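Local coordinates for protein tyrocidine synthetase 3 (Brevibacillus brevis, PDB 2JGP) that probably forms peptide bonds in nonribosomal synthesis of the antibiotic tyrocidine, its condensation domain joining building blocks held on peptidyl carrier domains, at residues 144-149 with 247-252; 172-177 with 203-208; 230-235 with 366-371; 293-298 with 421-426; 459-464 with 481-486. All coordinates share one frame; numbering follows the deposited sequence. Where two conformers were deposited one is given.

In the fold
Followed from the N terminus, the condensation domain first opens interaction 1 at the end of helix 133-146. Inside the loop that this contact closes lies interaction 2, the parallel strand pair of a beta-alpha-beta unit at the edge of the five-stranded sheet. Residues 230-235 then open interaction 3 before residues 247-252 close interaction 1, so these two cross; they also touch, through Ser149 and Val368. Interaction 3 joins helix 227-241 to the loop before strand 373-379. Interaction 4 crosses it in turn, opening at 293-298 and joining the loops that lead into strands 303-309 and 430-435. Interaction 5 follows in series at the four-stranded sheet, where it meets interaction 4 through the Arg295–Asp464 salt bridge.

Interaction 1 of 5, residues 144-149 with 247-252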
# COMPACT_ATOMS: atom_id res chain seq x y z
N ILE A 144 23.31 5.30 1.12
CA ILE A 144 23.11 6.18 2.27
C ILE A 144 23.29 7.64 1.88
O ILE A 144 22.51 8.49 2.28
CB ILE A 144 24.06 5.82 3.43
CG1 ILE A 144 23.70 4.44 4.00
CG2 ILE A 144 23.98 6.86 4.54
CD1 ILE A 144 24.80 3.82 4.85
N ALA A 145 24.32 7.93 1.08
CA ALA A 145 24.52 9.28 0.54
C ALA A 145 23.36 9.72 -0.36
O ALA A 145 22.95 10.88 -0.33
CB ALA A 145 25.83 9.35 -0.24
N ARG A 146 22.83 8.78 -1.14
CA ARG A 146 21.77 9.07 -2.11
C ARG A 146 20.41 9.34 -1.48
O ARG A 146 19.69 10.24 -1.92
CB ARG A 146 21.64 7.90 -3.10
CG ARG A 146 20.46 7.97 -4.06
CD ARG A 146 20.55 6.84 -5.08
NE ARG A 146 19.33 6.69 -5.88
CZ ARG A 146 18.99 7.49 -6.89
NH1 ARG A 146 19.73 8.54 -7.20
NH2 ARG A 146 17.87 7.25 -7.56
N HIS A 147 20.05 8.56 -0.47
CA HIS A 147 18.70 8.58 0.09
C HIS A 147 18.67 9.27 1.45
O HIS A 147 19.19 8.73 2.42
CB HIS A 147 18.16 7.15 0.20
CG HIS A 147 17.96 6.48 -1.13
ND1 HIS A 147 17.03 6.92 -2.05
CD2 HIS A 147 18.57 5.42 -1.69
CE1 HIS A 147 17.08 6.15 -3.12
NE2 HIS A 147 18.01 5.23 -2.93
N GLU A 148 18.06 10.45 1.52
CA GLU A 148 18.03 11.25 2.75
C GLU A 148 17.40 10.50 3.91
O GLU A 148 17.75 10.76 5.07
CB GLU A 148 17.27 12.57 2.56
CG GLU A 148 18.09 13.69 1.97
CD GLU A 148 17.40 15.04 2.03
OE1 GLU A 148 16.20 15.12 2.37
OE2 GLU A 148 18.07 16.04 1.70
N SER A 149 16.47 9.60 3.62
CA SER A 149 15.84 8.80 4.68
C SER A 149 16.87 7.95 5.42
O SER A 149 16.71 7.67 6.61
CB SER A 149 14.72 7.93 4.11
OG SER A 149 13.61 8.74 3.74
N PRO A 247 19.57 7.74 -11.67
CA PRO A 247 18.95 9.02 -12.02
C PRO A 247 18.70 9.89 -10.80
O PRO A 247 18.44 9.37 -9.71
CB PRO A 247 17.62 8.60 -12.65
CG PRO A 247 17.32 7.27 -12.07
CD PRO A 247 18.64 6.61 -11.83
N GLU A 248 18.77 11.21 -10.98
CA GLU A 248 18.64 12.14 -9.86
C GLU A 248 17.23 12.14 -9.28
O GLU A 248 16.26 11.96 -10.00
CB GLU A 248 19.02 13.56 -10.31
CG GLU A 248 20.47 13.72 -10.76
CD GLU A 248 21.48 13.52 -9.63
OE1 GLU A 248 21.09 13.51 -8.45
OE2 GLU A 248 22.68 13.37 -9.94
N LEU A 249 17.14 12.33 -7.96
CA LEU A 249 15.85 12.37 -7.26
C LEU A 249 15.39 13.82 -7.12
O LEU A 249 16.00 14.61 -6.40
CB LEU A 249 15.97 11.72 -5.88
CG LEU A 249 16.32 10.23 -5.85
CD1 LEU A 249 16.99 9.83 -4.53
CD2 LEU A 249 15.08 9.39 -6.09
N ARG A 250 14.29 14.16 -7.79
CA ARG A 250 13.75 15.52 -7.75
C ARG A 250 13.21 15.88 -6.38
O ARG A 250 13.40 17.01 -5.90
CB ARG A 250 12.62 15.69 -8.77
CG ARG A 250 11.97 17.07 -8.70
CD ARG A 250 10.99 17.35 -9.82
NE ARG A 250 10.56 18.74 -9.72
CZ ARG A 250 9.56 19.18 -8.95
NH1 ARG A 250 8.83 18.35 -8.21
NH2 ARG A 250 9.28 20.48 -8.93
N ILE A 251 12.51 14.93 -5.76
CA ILE A 251 11.76 15.16 -4.54
C ILE A 251 12.24 14.19 -3.47
O ILE A 251 12.54 13.03 -3.77
CB ILE A 251 10.24 14.98 -4.81
CG1 ILE A 251 9.75 15.97 -5.89
CG2 ILE A 251 9.43 15.16 -3.55
CD1 ILE A 251 9.86 17.44 -5.49
N GLN A 252 12.31 14.67 -2.23
CA GLN A 252 12.73 13.82 -1.11
C GLN A 252 11.63 13.67 -0.08
O GLN A 252 10.60 14.34 -0.14
CB GLN A 252 14.02 14.36 -0.47
CG GLN A 252 15.29 13.72 -1.04
CD GLN A 252 15.52 12.31 -0.54
OE1 GLN A 252 14.74 11.77 0.26
NE2 GLN A 252 16.60 11.68 -1.02
O HOH W 1 14.99 8.90 1.09
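The guanidinium of Arg146 has Leu249 over one face, CD1 standing 3.9 Å above the plane and over its centre, and the carbonyl of Pro247 at its edge. Both terminal nitrogens grip that oxygen end-on: Arg146 NH1 is 2.9 Å and Arg146 NH2 3.1 Å from Pro247 O. The Arg146 chain, extended from CG to NE with CG anti to the backbone N (chi1 173°), spans from helix end to loop, and its CG lies over one face of the His147 ring. Leu249 CD1 approaches that ring obliquely, 3.8 Å from His147 ND1. In the Gln252 conformer described here, one of two deposited, the amide stacks on the Glu148 carboxylate with the planes 23° apart, and a water lies 3.0 Å from both Gln252 OE1 and Ser149 N; stack and water bridge hold for this conformer alone and are tentative. The contact fastens the C-terminal end of helix 133-146 to the loop leading into helix 253-263. Outside it, Glu236 receives Arg146 NE and His147 NE2, Lys254 pairs with Glu148, and Ser149 OG bonds to Val368 O. Arg146 is therefore shared between a carboxylate and a carbonyl, which should fix the rotation of its flat head.

Interaction 2 of 5, residues 172-177 with 203-208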
# COMPACT_ATOMS: atom_id res chain seq x y z
N ALA A 172 29.69 1.30 8.56
CA ALA A 172 30.61 0.23 8.20
C ALA A 172 29.85 -1.07 8.04
O ALA A 172 28.92 -1.36 8.81
CB ALA A 172 31.71 0.09 9.26
N LEU A 173 30.23 -1.84 7.02
CA LEU A 173 29.74 -3.20 6.83
C LEU A 173 30.29 -4.09 7.93
O LEU A 173 31.51 -4.13 8.14
CB LEU A 173 30.22 -3.74 5.47
CG LEU A 173 29.88 -5.18 5.05
CD1 LEU A 173 30.38 -5.45 3.64
CD2 LEU A 173 30.47 -6.21 5.99
N ALA A 174 29.42 -4.82 8.61
CA ALA A 174 29.83 -5.79 9.63
C ALA A 174 30.11 -7.14 8.96
O ALA A 174 29.20 -7.79 8.45
CB ALA A 174 28.74 -5.95 10.67
N TYR A 175 31.38 -7.55 8.96
CA TYR A 175 31.78 -8.78 8.29
C TYR A 175 32.08 -9.89 9.30
O TYR A 175 32.75 -9.66 10.31
CB TYR A 175 33.00 -8.53 7.41
CG TYR A 175 33.47 -9.75 6.65
CD1 TYR A 175 32.76 -10.22 5.54
CD2 TYR A 175 34.62 -10.43 7.02
CE1 TYR A 175 33.18 -11.33 4.84
CE2 TYR A 175 35.05 -11.55 6.33
CZ TYR A 175 34.33 -12.00 5.23
OH TYR A 175 34.76 -13.10 4.54
N SER A 176 31.58 -11.09 9.01
CA SER A 176 31.85 -12.28 9.83
C SER A 176 31.96 -13.52 8.95
O SER A 176 31.44 -13.54 7.84
CB SER A 176 30.74 -12.48 10.87
OG SER A 176 30.56 -11.34 11.68
N GLU A 177 32.65 -14.54 9.46
CA GLU A 177 32.75 -15.83 8.80
C GLU A 177 32.16 -16.90 9.72
O GLU A 177 32.67 -17.12 10.82
CB GLU A 177 34.21 -16.15 8.46
CG GLU A 177 34.89 -15.06 7.63
CD GLU A 177 36.22 -15.49 7.04
OE1 GLU A 177 36.73 -16.57 7.40
OE2 GLU A 177 36.76 -14.73 6.21
N ARG A 203 21.39 -1.12 8.99
CA ARG A 203 22.60 -1.86 9.33
C ARG A 203 22.72 -3.09 8.44
O ARG A 203 21.72 -3.62 7.95
CB ARG A 203 22.65 -2.23 10.82
CG ARG A 203 21.37 -2.80 11.40
CD ARG A 203 21.58 -3.24 12.85
NE ARG A 203 21.57 -2.13 13.80
CZ ARG A 203 20.65 -1.92 14.74
NH1 ARG A 203 19.64 -2.75 14.92
NH2 ARG A 203 20.76 -0.86 15.54
N VAL A 204 23.96 -3.50 8.21
CA VAL A 204 24.25 -4.56 7.26
C VAL A 204 25.32 -5.48 7.85
O VAL A 204 26.33 -5.01 8.36
CB VAL A 204 24.71 -3.99 5.91
CG1 VAL A 204 24.95 -5.10 4.88
CG2 VAL A 204 23.68 -2.99 5.38
N SER A 205 25.06 -6.78 7.79
CA SER A 205 26.06 -7.79 8.11
C SER A 205 26.27 -8.69 6.90
O SER A 205 25.30 -9.19 6.32
CB SER A 205 25.63 -8.63 9.32
OG SER A 205 25.59 -7.85 10.50
N LEU A 206 27.53 -8.87 6.51
CA LEU A 206 27.89 -9.83 5.47
C LEU A 206 28.52 -11.05 6.13
O LEU A 206 29.55 -10.94 6.79
CB LEU A 206 28.87 -9.21 4.48
CG LEU A 206 29.27 -10.10 3.30
CD1 LEU A 206 28.04 -10.53 2.50
CD2 LEU A 206 30.27 -9.38 2.40
N LEU A 207 27.89 -12.21 5.96
CA LEU A 207 28.36 -13.45 6.57
C LEU A 207 28.84 -14.40 5.49
O LEU A 207 28.05 -14.87 4.67
CB LEU A 207 27.23 -14.12 7.36
CG LEU A 207 26.43 -13.23 8.31
CD1 LEU A 207 25.23 -14.01 8.85
CD2 LEU A 207 27.31 -12.72 9.44
N LYS A 208 30.14 -14.67 5.48
CA LYS A 208 30.73 -15.68 4.61
C LYS A 208 30.46 -17.06 5.20
O LYS A 208 30.96 -17.38 6.29
CB LYS A 208 32.23 -15.45 4.47
CG LYS A 208 32.95 -16.44 3.55
CD LYS A 208 34.30 -15.90 3.09
CE LYS A 208 34.92 -16.74 1.98
NZ LYS A 208 36.00 -17.64 2.46
O HOH W 2 26.12 -1.79 9.51
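Ala174 O accepts the shortest of the backbone bonds here, from Leu206 N at 2.8 Å. Three more continue the parallel ladder: Ala174 N to Val204 O at 3.1 Å, Ser176 N to Leu206 O at 3.0 Å, and Lys208 N to Ser176 O at 2.9 Å. Residues 174 and 176 thus bond through both N and O, as expected where parallel strands pair. Beyond the ladder a water bridges Ala172 O and Val204 N. The strands belong to a beta-alpha-beta crossover whose connection holds helix 180-189, and strand 174-177 forms an edge of the five-stranded sheet. On the side carrying Tyr175, Leu206 and Lys208, Leu173 CD2 packs 3.7 Å from Leu206 CB. With CG anti to its N (chi1 -179°), Tyr175 slants forward and across toward Lys208, placing OH 3.2 Å from Lys208 CD and 3.1 Å from Glu177 OE2, to which it donates a hydrogen bond. Arg133 adds a cation-pi contact to this ring. Ser176 CB rests on Leu207 CD2 on the other side of the sheet. Glu177 and Lys208 run side by side, but OE2 and NZ stay 4.8 Å apart, so their attraction would act without a direct salt bridge.

Interaction 3 of 5, residues 230-235 with 366-371; sequences SGILLA and PIVGMF
Ile232 and Leu233 pack against loop 366-371 from helix 227-241, the helix that follows the Asp226 end of the HHxxxDG signature of condensation domains. From the CB of Ile232, which points toward the loop, two branches spread. Ile232 CG2 reaches Val368 CG2 at 4.1 Å and stands about as far from Pro366 O. CG1 leaves on the other branch, anti to the carbonyl carbon (chi1 -66°), and carries Ile232 CD1 to the backbone of the loop, 3.7 Å from Pro366 C. Ile232 and Val368 lie alongside, running opposite ways, and Leu233 comes across Val368. The modelled distance of 3.3 Å between Leu233 CD1 and Val368 CG2 is doubtful, as Leu233 has unusual torsions. A dioxane molecule, probably from the crystallisation liquor, lies near the Leu233 side chain. Only van der Waals contacts join the two segments, methyls against methyls and against the loop backbone, and the contact is buried. The start of the helix, with the residue before it, and the loop are also joined by polar bonds: Ser229 OG to Gly369 O, and Phe371 N to Asp226 OD2. At the tip of Ile232, CD1 sits 3.6 Å from Pro366 O, with Ile367 O a little beyond.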
# COMPACT_ATOMS: atom_id res chain seq x y z
N SER A 230 12.26 -0.90 0.14
CA SER A 230 13.19 -2.04 0.20
C SER A 230 13.48 -2.61 -1.18
O SER A 230 14.62 -3.00 -1.47
CB SER A 230 12.65 -3.15 1.11
OG SER A 230 12.43 -2.64 2.41
N GLY A 231 12.47 -2.63 -2.05
CA GLY A 231 12.66 -3.06 -3.43
C GLY A 231 13.59 -2.12 -4.18
O GLY A 231 14.49 -2.57 -4.89
N ILE A 232 13.37 -0.82 -4.00
CA ILE A 232 14.22 0.22 -4.58
C ILE A 232 15.66 0.07 -4.09
O ILE A 232 16.60 0.03 -4.90
CB ILE A 232 13.68 1.65 -4.23
CG1 ILE A 232 12.32 1.88 -4.90
CG2 ILE A 232 14.64 2.74 -4.69
CD1 ILE A 232 11.65 3.16 -4.45
N LEU A 233 15.83 -0.04 -2.78
CA LEU A 233 17.15 -0.24 -2.16
C LEU A 233 17.89 -1.46 -2.70
O LEU A 233 19.10 -1.38 -2.98
CB LEU A 233 16.99 -0.37 -0.64
CG LEU A 233 17.27 0.85 0.27
CD1 LEU A 233 17.12 2.19 -0.40
CD2 LEU A 233 16.42 0.75 1.53
N LEU A 234 17.19 -2.58 -2.85
CA LEU A 234 17.78 -3.79 -3.42
C LEU A 234 18.23 -3.58 -4.87
O LEU A 234 19.36 -3.93 -5.24
CB LEU A 234 16.80 -4.96 -3.36
CG LEU A 234 17.27 -6.29 -3.97
CD1 LEU A 234 18.63 -6.72 -3.43
CD2 LEU A 234 16.24 -7.38 -3.73
N ALA A 235 17.33 -3.05 -5.69
CA ALA A 235 17.61 -2.82 -7.11
C ALA A 235 18.79 -1.88 -7.28
O ALA A 235 19.68 -2.15 -8.08
CB ALA A 235 16.37 -2.25 -7.81
N PRO A 366 10.04 6.96 -6.68
CA PRO A 366 11.42 6.50 -6.48
C PRO A 366 12.00 6.78 -5.10
O PRO A 366 13.16 6.44 -4.85
CB PRO A 366 12.18 7.31 -7.53
CG PRO A 366 11.44 8.61 -7.60
CD PRO A 366 10.02 8.36 -7.16
N ILE A 367 11.20 7.36 -4.20
CA ILE A 367 11.69 7.82 -2.91
C ILE A 367 11.75 6.68 -1.89
O ILE A 367 10.83 5.89 -1.76
CB ILE A 367 10.81 8.96 -2.34
CG1 ILE A 367 10.76 10.14 -3.32
CG2 ILE A 367 11.32 9.42 -0.98
CD1 ILE A 367 9.96 11.32 -2.81
N VAL A 368 12.85 6.62 -1.15
CA VAL A 368 12.96 5.73 0.01
C VAL A 368 12.34 6.41 1.24
O VAL A 368 12.78 7.47 1.67
CB VAL A 368 14.43 5.34 0.25
CG1 VAL A 368 14.59 4.52 1.52
CG2 VAL A 368 14.97 4.57 -0.98
N GLY A 369 11.30 5.80 1.79
CA GLY A 369 10.56 6.40 2.91
C GLY A 369 9.30 5.63 3.21
O GLY A 369 8.98 4.63 2.54
N MET A 370 8.57 6.09 4.21
CA MET A 370 7.36 5.44 4.68
C MET A 370 6.13 6.06 4.01
O MET A 370 5.66 7.12 4.42
CB MET A 370 7.27 5.57 6.21
CG MET A 370 5.98 5.06 6.80
SD MET A 370 5.62 3.37 6.30
CE MET A 370 3.96 3.20 6.94
N PHE A 371 5.63 5.40 2.97
CA PHE A 371 4.46 5.89 2.21
C PHE A 371 3.21 5.02 2.35
O PHE A 371 2.08 5.53 2.25
CB PHE A 371 4.80 6.03 0.73
CG PHE A 371 5.77 7.15 0.43
CD1 PHE A 371 7.11 6.89 0.21
CD2 PHE A 371 5.32 8.46 0.37
CE1 PHE A 371 8.00 7.92 -0.06
CE2 PHE A 371 6.20 9.49 0.10
CZ PHE A 371 7.55 9.22 -0.12

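Interaction 4 of 5, residues 293-298 with 421-426; sequences FTRPST and DLSRNP
Arg295 and Arg424 meet so that each guanidinium lies over a face of the other, offset toward the rim and tilted by 35°. Arg424 CZ stands 3.5 Å above the plane of Arg295, and the closest atoms, Arg295 NE and Arg424 NH1, are 3.1 Å apart; both are donors, so no bond joins them. Near the plane of the Arg295 group, at its edge, lies Ser423 O, which takes a weak hydrogen bond from Arg295 NH1 at 3.4 Å. Anti torsions at chi1 (180°) and chi2 carry Arg295 CD out to Ser423 OG at 3.5 Å, and the bend at chi3 (-66°) turns the guanidinium over Arg424. Ser423 CB sits against Pro296 O at 3.1 Å. What positions Ser423 is Asp421: its OD1 accepts from the backbone N of Ser423 at 2.8 Å, an Asx turn, and from Ser423 OG at 2.6 Å, both donors coming from the same face of the carboxylate. Residues 421-424 form a type I beta turn, its Arg424 N to Asp421 O bond weak at 3.4 Å. In the next shell, Arg295 NH2 forms a salt bridge with Asp464, and Arg424 NH2 binds Asp429 and Leu287 O. The contact joins two surface loops, leading into strands 303-309 and 430-435. Each arginine having its own aspartate, the closeness of two like charges is probably offset by these outer carboxylates.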
# COMPACT_ATOMS: atom_id res chain seq x y z
N PHE A 293 -11.18 -21.57 17.80
CA PHE A 293 -10.90 -21.39 19.22
C PHE A 293 -11.45 -20.04 19.64
O PHE A 293 -11.64 -19.15 18.81
CB PHE A 293 -9.39 -21.45 19.46
CG PHE A 293 -8.72 -22.62 18.79
CD1 PHE A 293 -7.92 -22.43 17.67
CD2 PHE A 293 -8.89 -23.90 19.28
CE1 PHE A 293 -7.31 -23.51 17.04
CE2 PHE A 293 -8.28 -24.98 18.67
CZ PHE A 293 -7.49 -24.79 17.55
N THR A 294 -11.72 -19.90 20.93
CA THR A 294 -12.24 -18.66 21.49
C THR A 294 -11.24 -17.53 21.27
O THR A 294 -10.03 -17.74 21.39
CB THR A 294 -12.53 -18.81 23.00
OG1 THR A 294 -13.46 -19.88 23.21
CG2 THR A 294 -13.08 -17.53 23.60
N ARG A 295 -11.74 -16.35 20.95
CA ARG A 295 -10.88 -15.19 20.74
C ARG A 295 -10.22 -14.82 22.07
O ARG A 295 -10.91 -14.66 23.08
CB ARG A 295 -11.68 -14.01 20.19
CG ARG A 295 -10.85 -12.76 19.95
CD ARG A 295 -11.73 -11.62 19.45
NE ARG A 295 -12.27 -11.93 18.14
CZ ARG A 295 -11.63 -11.75 16.99
NH1 ARG A 295 -10.40 -11.24 16.97
NH2 ARG A 295 -12.23 -12.07 15.86
N PRO A 296 -8.88 -14.71 22.09
CA PRO A 296 -8.19 -14.29 23.31
C PRO A 296 -8.60 -12.87 23.72
O PRO A 296 -8.96 -12.07 22.87
CB PRO A 296 -6.71 -14.31 22.91
CG PRO A 296 -6.62 -15.14 21.72
CD PRO A 296 -7.92 -14.98 21.00
N SER A 297 -8.53 -12.58 25.01
CA SER A 297 -8.90 -11.25 25.51
C SER A 297 -7.84 -10.19 25.21
O SER A 297 -8.11 -8.99 25.31
CB SER A 297 -9.19 -11.28 27.00
OG SER A 297 -9.74 -10.04 27.41
N THR A 298 -6.63 -10.63 24.87
CA THR A 298 -5.57 -9.74 24.40
C THR A 298 -5.15 -10.24 23.03
O THR A 298 -5.16 -11.45 22.78
CB THR A 298 -4.35 -9.75 25.34
OG1 THR A 298 -3.64 -10.99 25.20
CG2 THR A 298 -4.78 -9.59 26.80
N ASP A 421 -11.34 -2.31 21.44
CA ASP A 421 -11.08 -3.71 21.82
C ASP A 421 -9.61 -4.09 21.59
O ASP A 421 -9.10 -3.99 20.48
CB ASP A 421 -12.02 -4.66 21.06
CG ASP A 421 -12.04 -6.06 21.64
OD1 ASP A 421 -11.09 -6.45 22.35
OD2 ASP A 421 -13.02 -6.79 21.36
N LEU A 422 -8.95 -4.56 22.65
CA LEU A 422 -7.54 -4.98 22.59
C LEU A 422 -7.35 -6.32 21.85
O LEU A 422 -6.25 -6.64 21.41
CB LEU A 422 -6.96 -5.07 24.01
CG LEU A 422 -5.45 -4.88 24.23
CD1 LEU A 422 -4.99 -3.50 23.77
CD2 LEU A 422 -5.10 -5.08 25.71
N SER A 423 -8.43 -7.08 21.72
CA SER A 423 -8.39 -8.37 21.02
C SER A 423 -8.53 -8.23 19.51
O SER A 423 -8.43 -9.21 18.78
CB SER A 423 -9.50 -9.29 21.55
OG SER A 423 -10.79 -8.77 21.27
N ARG A 424 -8.76 -7.01 19.03
CA ARG A 424 -8.94 -6.78 17.60
C ARG A 424 -8.41 -5.41 17.17
O ARG A 424 -7.92 -4.64 18.00
CB ARG A 424 -10.41 -6.99 17.20
CG ARG A 424 -11.44 -6.56 18.23
CD ARG A 424 -12.65 -7.49 18.22
NE ARG A 424 -13.05 -7.81 16.85
CZ ARG A 424 -13.78 -8.86 16.49
NH1 ARG A 424 -14.25 -9.72 17.39
NH2 ARG A 424 -14.06 -9.05 15.21
N ASN A 425 -8.48 -5.13 15.88
CA ASN A 425 -7.90 -3.91 15.32
C ASN A 425 -8.97 -2.88 14.97
O ASN A 425 -10.12 -3.23 14.74
CB ASN A 425 -7.06 -4.25 14.09
CG ASN A 425 -5.76 -4.93 14.46
OD1 ASN A 425 -4.80 -4.26 14.85
ND2 ASN A 425 -5.72 -6.25 14.34
N PRO A 426 -8.58 -1.59 14.95
CA PRO A 426 -9.57 -0.55 14.66
C PRO A 426 -10.08 -0.64 13.22
O PRO A 426 -9.31 -0.86 12.28
CB PRO A 426 -8.80 0.76 14.92
CG PRO A 426 -7.37 0.41 14.83
CD PRO A 426 -7.24 -1.04 15.19

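Interaction 5 of 5, residues 459-464 with 481-486; sequences QHAKFD and EYSTSL
At the open end of the beta hairpin made by strands 465-471 and 476-483, Ser483 N donates to Asp464 O across 3.0 Å, with an angle of 162° at the hydrogen. Tyr482 CA adds a CA-H...O contact to the same carbonyl. Ser483 OG, held beside its own backbone N (chi1 -59°), stands 3.2 Å from Phe463 O; a water link from it to Ala461 O is doubtful. Both strands are inner members of a four-stranded mixed sheet: 476-483 has 303-309 on its other side, and 465-471 has 430-435. Residues 459-464 also pair with the first of these outer neighbours, through backbone bonds of Gln459 with Gly303. Glu481 sends an extended chain, CG anti to the backbone N (chi1 171°), toward the backbone at His460 and Ala461. Glu481 OE2 is 3.3 Å from His460 O, two acceptors that cannot bond directly, and waters serve the carboxylate instead. Two of them, each 2.7 Å from Glu481 OE2, link it to the backbone: one accepts from Lys462 N, and the other accepts weakly from Phe463 N. At the far end Leu486 CD1 rests on the Asp464 carboxylate, 3.6 Å from Asp464 CG, while Asp464 OD2 keeps its salt bridge to Arg295.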
# COMPACT_ATOMS: atom_id res chain seq x y z
N GLN A 459 4.58 -15.89 10.04
CA GLN A 459 4.66 -16.30 11.44
C GLN A 459 4.17 -15.22 12.41
O GLN A 459 3.88 -15.51 13.57
CB GLN A 459 6.08 -16.73 11.80
CG GLN A 459 6.59 -17.96 11.03
CD GLN A 459 5.93 -19.26 11.48
OE1 GLN A 459 4.74 -19.49 11.25
NE2 GLN A 459 6.71 -20.13 12.12
N HIS A 460 4.08 -13.98 11.93
CA HIS A 460 3.49 -12.87 12.68
C HIS A 460 2.23 -12.41 11.95
O HIS A 460 2.27 -12.09 10.77
CB HIS A 460 4.49 -11.72 12.80
CG HIS A 460 3.92 -10.48 13.42
ND1 HIS A 460 4.01 -10.21 14.77
CD2 HIS A 460 3.28 -9.41 12.87
CE1 HIS A 460 3.44 -9.05 15.03
NE2 HIS A 460 2.99 -8.54 13.89
N ALA A 461 1.10 -12.39 12.66
CA ALA A 461 -0.17 -11.98 12.07
C ALA A 461 -0.78 -10.81 12.84
O ALA A 461 -1.28 -10.99 13.95
CB ALA A 461 -1.14 -13.15 12.03
N LYS A 462 -0.72 -9.60 12.27
CA LYS A 462 -1.30 -8.42 12.92
C LYS A 462 -2.83 -8.48 12.98
O LYS A 462 -3.43 -7.98 13.93
CB LYS A 462 -0.86 -7.13 12.22
CG LYS A 462 -1.18 -5.86 13.01
CD LYS A 462 -1.01 -4.60 12.16
CE LYS A 462 -1.76 -3.41 12.75
NZ LYS A 462 -1.92 -2.30 11.77
N PHE A 463 -3.44 -9.09 11.97
CA PHE A 463 -4.90 -9.15 11.86
C PHE A 463 -5.39 -10.58 11.97
O PHE A 463 -4.59 -11.51 11.88
CB PHE A 463 -5.32 -8.55 10.52
CG PHE A 463 -4.85 -7.15 10.33
CD1 PHE A 463 -3.69 -6.88 9.62
CD2 PHE A 463 -5.57 -6.09 10.87
CE1 PHE A 463 -3.25 -5.58 9.45
CE2 PHE A 463 -5.13 -4.78 10.71
CZ PHE A 463 -3.97 -4.53 9.99
N ASP A 464 -6.70 -10.77 12.17
CA ASP A 464 -7.29 -12.11 12.25
C ASP A 464 -6.81 -12.93 11.08
O ASP A 464 -6.41 -14.09 11.23
CB ASP A 464 -8.81 -12.06 12.22
CG ASP A 464 -9.41 -11.57 13.50
OD1 ASP A 464 -8.65 -11.14 14.39
OD2 ASP A 464 -10.65 -11.63 13.62
N GLU A 481 -2.61 -15.57 5.56
CA GLU A 481 -1.85 -15.50 6.79
C GLU A 481 -2.88 -15.29 7.88
O GLU A 481 -3.65 -14.34 7.82
CB GLU A 481 -0.87 -14.34 6.74
CG GLU A 481 -0.16 -14.03 8.04
CD GLU A 481 0.54 -12.69 8.00
OE1 GLU A 481 1.66 -12.63 7.47
OE2 GLU A 481 -0.05 -11.69 8.49
N TYR A 482 -2.90 -16.17 8.88
CA TYR A 482 -3.98 -16.17 9.86
C TYR A 482 -3.46 -16.32 11.28
O TYR A 482 -2.38 -16.86 11.50
CB TYR A 482 -4.97 -17.28 9.55
CG TYR A 482 -4.38 -18.67 9.58
CD1 TYR A 482 -4.40 -19.44 10.74
CD2 TYR A 482 -3.82 -19.23 8.44
CE1 TYR A 482 -3.86 -20.72 10.77
CE2 TYR A 482 -3.28 -20.51 8.45
CZ TYR A 482 -3.30 -21.24 9.62
OH TYR A 482 -2.77 -22.50 9.64
N SER A 483 -4.27 -15.86 12.23
CA SER A 483 -3.97 -15.98 13.65
C SER A 483 -4.07 -17.44 14.10
O SER A 483 -5.12 -18.05 13.97
CB SER A 483 -4.96 -15.15 14.47
OG SER A 483 -4.90 -13.79 14.10
N THR A 484 -2.97 -17.97 14.63
CA THR A 484 -2.93 -19.34 15.14
C THR A 484 -3.89 -19.54 16.33
O THR A 484 -4.35 -20.65 16.58
CB THR A 484 -1.48 -19.70 15.57
OG1 THR A 484 -0.60 -19.48 14.47
CG2 THR A 484 -1.39 -21.15 16.01
N SER A 485 -4.18 -18.46 17.04
CA SER A 485 -5.07 -18.52 18.20
C SER A 485 -6.55 -18.63 17.82
O SER A 485 -7.38 -18.89 18.69
CB SER A 485 -4.86 -17.27 19.06
OG SER A 485 -5.23 -16.11 18.34
N LEU A 486 -6.87 -18.44 16.55
CA LEU A 486 -8.27 -18.40 16.09
C LEU A 486 -8.66 -19.53 15.12
O LEU A 486 -9.77 -20.06 15.21
CB LEU A 486 -8.55 -17.06 15.42
CG LEU A 486 -8.37 -15.79 16.25
CD1 LEU A 486 -8.75 -14.57 15.41
CD2 LEU A 486 -9.19 -15.85 17.53
O HOH W 3 -3.43 -11.99 15.04
O HOH W 4 0.40 -9.33 9.75
O HOH W 5 -2.53 -11.07 9.29